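Local atomic coordinates of uncharacterized ACR, COG1565 superfamily (Burkholderia thailandensis, PDB entry 4F3N), a protein that is of unknown function but has a methyltransferase-like fold, binds S-adenosyl-L-homocysteine, and probably acts as an S-adenosyl-L-methionine-dependent methyltransferase, perhaps on protein arginine. Residues A88-G96 / P332-H340. Residues are numbered along the deposited sequence; the frame is centred on the assembly and turned at random.
Sequences APGMGYYSG and PGLQDITAH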
loop_
_atom_site.group_PDB
_atom_site.type_symbol
_atom_site.label_atom_id
_atom_site.label_comp_id
_atom_site.label_asym_id
_atom_site.label_seq_id
_atom_site.Cartn_x
_atom_site.Cartn_y
_atom_site.Cartn_z
ATOM N N ALA A 88 5.643 3.414 15.665
ATOM C CA ALA A 88 6.515 3.622 16.853
ATOM C C ALA A 88 7.198 2.301 17.235
ATOM O O ALA A 88 6.531 1.301 17.356
ATOM C CB ALA A 88 5.712 4.143 18.042
ATOM N N PRO A 89 8.519 2.316 17.468
ATOM C CA PRO A 89 9.166 1.027 17.755
ATOM C C PRO A 89 8.494 0.291 18.892
ATOM O O PRO A 89 8.226 0.863 19.943
ATOM C CB PRO A 89 10.589 1.431 18.130
ATOM C CG PRO A 89 10.828 2.656 17.313
ATOM C CD PRO A 89 9.501 3.399 17.343
ATOM N N GLY A 90 8.192 -0.977 18.696
ATOM C CA GLY A 90 7.665 -1.745 19.804
ATOM C C GLY A 90 6.176 -1.653 20.016
ATOM O O GLY A 90 5.533 -2.679 20.185
ATOM N N MET A 91 5.627 -0.435 20.001
ATOM C CA MET A 91 4.248 -0.167 20.398
ATOM C C MET A 91 3.294 0.187 19.261
ATOM O O MET A 91 2.067 0.163 19.449
ATOM C CB MET A 91 4.240 0.996 21.356
ATOM C CG MET A 91 5.098 0.771 22.583
ATOM S SD MET A 91 4.705 2.060 23.758
ATOM C CE MET A 91 5.232 3.543 22.874
ATOM N N GLY A 92 3.850 0.545 18.113
ATOM C CA GLY A 92 3.035 0.905 16.945
ATOM C C GLY A 92 2.320 -0.309 16.386
ATOM O O GLY A 92 2.729 -1.446 16.632
ATOM N N TYR A 93 1.270 -0.097 15.611
ATOM C CA TYR A 93 0.488 -1.188 15.097
ATOM C C TYR A 93 1.334 -2.208 14.325
ATOM O O TYR A 93 1.158 -3.427 14.499
ATOM C CB TYR A 93 -0.583 -0.694 14.161
ATOM C CG TYR A 93 -1.501 -1.795 13.674
ATOM C CD1 TYR A 93 -2.384 -2.413 14.551
ATOM C CD2 TYR A 93 -1.490 -2.218 12.346
ATOM C CE1 TYR A 93 -3.214 -3.433 14.128
ATOM C CE2 TYR A 93 -2.319 -3.233 11.911
ATOM C CZ TYR A 93 -3.187 -3.830 12.810
ATOM O OH TYR A 93 -4.040 -4.830 12.411
ATOM N N TYR A 94 2.187 -1.699 13.445
ATOM C CA TYR A 94 2.953 -2.557 12.513
ATOM C C TYR A 94 4.299 -2.972 13.049
ATOM O O TYR A 94 4.981 -3.837 12.460
ATOM C CB TYR A 94 3.189 -1.839 11.195
ATOM C CG TYR A 94 1.976 -1.665 10.343
ATOM C CD1 TYR A 94 1.344 -2.755 9.763
ATOM C CD2 TYR A 94 1.465 -0.419 10.094
ATOM C CE1 TYR A 94 0.227 -2.591 8.961
ATOM C CE2 TYR A 94 0.352 -0.238 9.310
ATOM C CZ TYR A 94 -0.265 -1.322 8.726
ATOM O OH TYR A 94 -1.363 -1.131 7.894
ATOM N N SER A 95 4.683 -2.379 14.170
ATOM C CA SER A 95 6.064 -2.417 14.623
ATOM C C SER A 95 6.084 -2.977 16.027
ATOM O O SER A 95 6.795 -2.465 16.891
ATOM C CB SER A 95 6.690 -0.998 14.550
ATOM O OG SER A 95 5.850 -0.021 15.181
ATOM N N GLY A 96 5.310 -4.047 16.230
ATOM C CA GLY A 96 5.222 -4.742 17.516
ATOM C C GLY A 96 3.802 -5.175 17.852
ATOM O O GLY A 96 2.883 -4.342 17.969
ATOM N N PRO A 332 -4.934 3.590 20.111
ATOM C CA PRO A 332 -3.665 3.762 19.414
ATOM C C PRO A 332 -2.743 2.535 19.553
ATOM O O PRO A 332 -2.514 2.044 20.656
ATOM C CB PRO A 332 -3.037 4.981 20.099
ATOM C CG PRO A 332 -4.197 5.776 20.541
ATOM C CD PRO A 332 -5.254 4.755 20.958
ATOM N N GLY A 333 -2.231 2.071 18.437
ATOM C CA GLY A 333 -1.322 0.926 18.438
ATOM C C GLY A 333 -2.029 -0.397 18.227
ATOM O O GLY A 333 -1.355 -1.420 17.976
ATOM N N LEU A 334 -3.360 -0.439 18.378
ATOM C CA LEU A 334 -4.106 -1.702 18.281
ATOM C C LEU A 334 -5.017 -1.785 17.066
ATOM O O LEU A 334 -5.729 -2.776 16.877
ATOM C CB LEU A 334 -4.930 -1.952 19.544
ATOM C CG LEU A 334 -4.177 -1.890 20.868
ATOM C CD1 LEU A 334 -5.141 -2.194 22.030
ATOM C CD2 LEU A 334 -2.989 -2.853 20.885
ATOM N N GLN A 335 -5.019 -0.739 16.229
ATOM C CA GLN A 335 -5.767 -0.769 15.009
ATOM C C GLN A 335 -4.932 -0.207 13.848
ATOM O O GLN A 335 -3.979 0.557 14.063
ATOM C CB GLN A 335 -7.100 0.001 15.158
ATOM C CG GLN A 335 -6.937 1.508 15.382
ATOM C CD GLN A 335 -8.239 2.269 15.223
ATOM O OE1 GLN A 335 -9.344 1.700 15.310
ATOM N NE2 GLN A 335 -8.133 3.588 14.996
ATOM N N ASP A 336 -5.329 -0.610 12.647
ATOM C CA ASP A 336 -4.760 -0.151 11.377
ATOM C C ASP A 336 -5.390 1.202 11.051
ATOM O O ASP A 336 -6.522 1.456 11.418
ATOM C CB ASP A 336 -5.199 -1.161 10.291
ATOM C CG ASP A 336 -4.388 -1.111 9.060
ATOM O OD1 ASP A 336 -3.463 -0.278 8.965
ATOM O OD2 ASP A 336 -4.695 -1.945 8.174
ATOM N N ILE A 337 -4.652 2.049 10.341
ATOM C CA ILE A 337 -5.184 3.287 9.785
ATOM C C ILE A 337 -4.678 3.336 8.341
ATOM O O ILE A 337 -3.467 3.202 8.110
ATOM C CB ILE A 337 -4.688 4.568 10.517
ATOM C CG1 ILE A 337 -5.002 4.507 12.041
ATOM C CG2 ILE A 337 -5.351 5.796 9.869
ATOM C CD1 ILE A 337 -4.345 5.608 12.878
ATOM N N THR A 338 -5.581 3.439 7.365
ATOM C CA THR A 338 -5.149 3.469 5.967
ATOM C C THR A 338 -5.895 4.575 5.248
ATOM O O THR A 338 -6.897 5.061 5.700
ATOM C CB THR A 338 -5.441 2.136 5.203
ATOM O OG1 THR A 338 -6.848 1.879 5.203
ATOM C CG2 THR A 338 -4.716 0.966 5.835
ATOM N N ALA A 339 -5.381 4.966 4.105
ATOM C CA ALA A 339 -6.095 5.850 3.216
ATOM C C ALA A 339 -5.976 5.231 1.846
ATOM O O ALA A 339 -5.024 4.538 1.582
ATOM C CB ALA A 339 -5.456 7.217 3.185
ATOM N N HIS A 340 -6.916 5.495 0.966
ATOM C CA HIS A 340 -6.779 5.038 -0.426
ATOM C C HIS A 340 -5.672 5.796 -1.104
ATOM O O HIS A 340 -5.221 6.839 -0.624
ATOM C CB HIS A 340 -8.074 5.273 -1.159
ATOM C CG HIS A 340 -9.182 4.321 -0.802
ATOM N ND1 HIS A 340 -9.422 3.861 0.483
ATOM C CD2 HIS A 340 -10.155 3.753 -1.604
ATOM C CE1 HIS A 340 -10.473 3.024 0.457
ATOM N NE2 HIS A 340 -10.934 2.966 -0.809
#
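Y93 lies against G333 to D336 and Y94 reaches D336 where the loop after helix 78-87 packs against the lead-in to strand 336-342, part of a small mixed sheet of this methyltransferase-superfamily fold. Y93 uses one face of its ring on the backbone: D336 N lies 3.7 Å above the ring plane over its centre, and the carbonyl carbon of Q335 sits over the same face, nearer the rim. A chi1 of -176° turns CG of Y93 away from its own N and lays the ring across the Q335-D336 peptide, bringing CE2 to 3.9 Å from CB of D336. The carboxylate of D336 and the Y93 ring are nearly parallel, 11° between planes, whereas the Y94 ring stands at 90° to that carboxylate. Y94 OH donates a weak hydrogen bond to D336 OD1 (2.5 Å). The two tyrosines also touch in a T-shaped manner, CD2 of Y93 lying 3.7 Å above the centre of the Y94 ring, while Y87 meets Y94 as well. D336 lies about 8 Å, side chain to side chain, from T113, which binds S-adenosyl-L-homocysteine, and this probably places the contact near that ligand's site. The loop itself is pinned by A88 O, which accepts both G92 N and S95 OG, the latter above the carbonyl plane of A88. At the other end of the contact, G333 passes close to M91 O, and its own carbonyl oxygen receives a CA-H...O contact from Y93 CA at 3.4 Å.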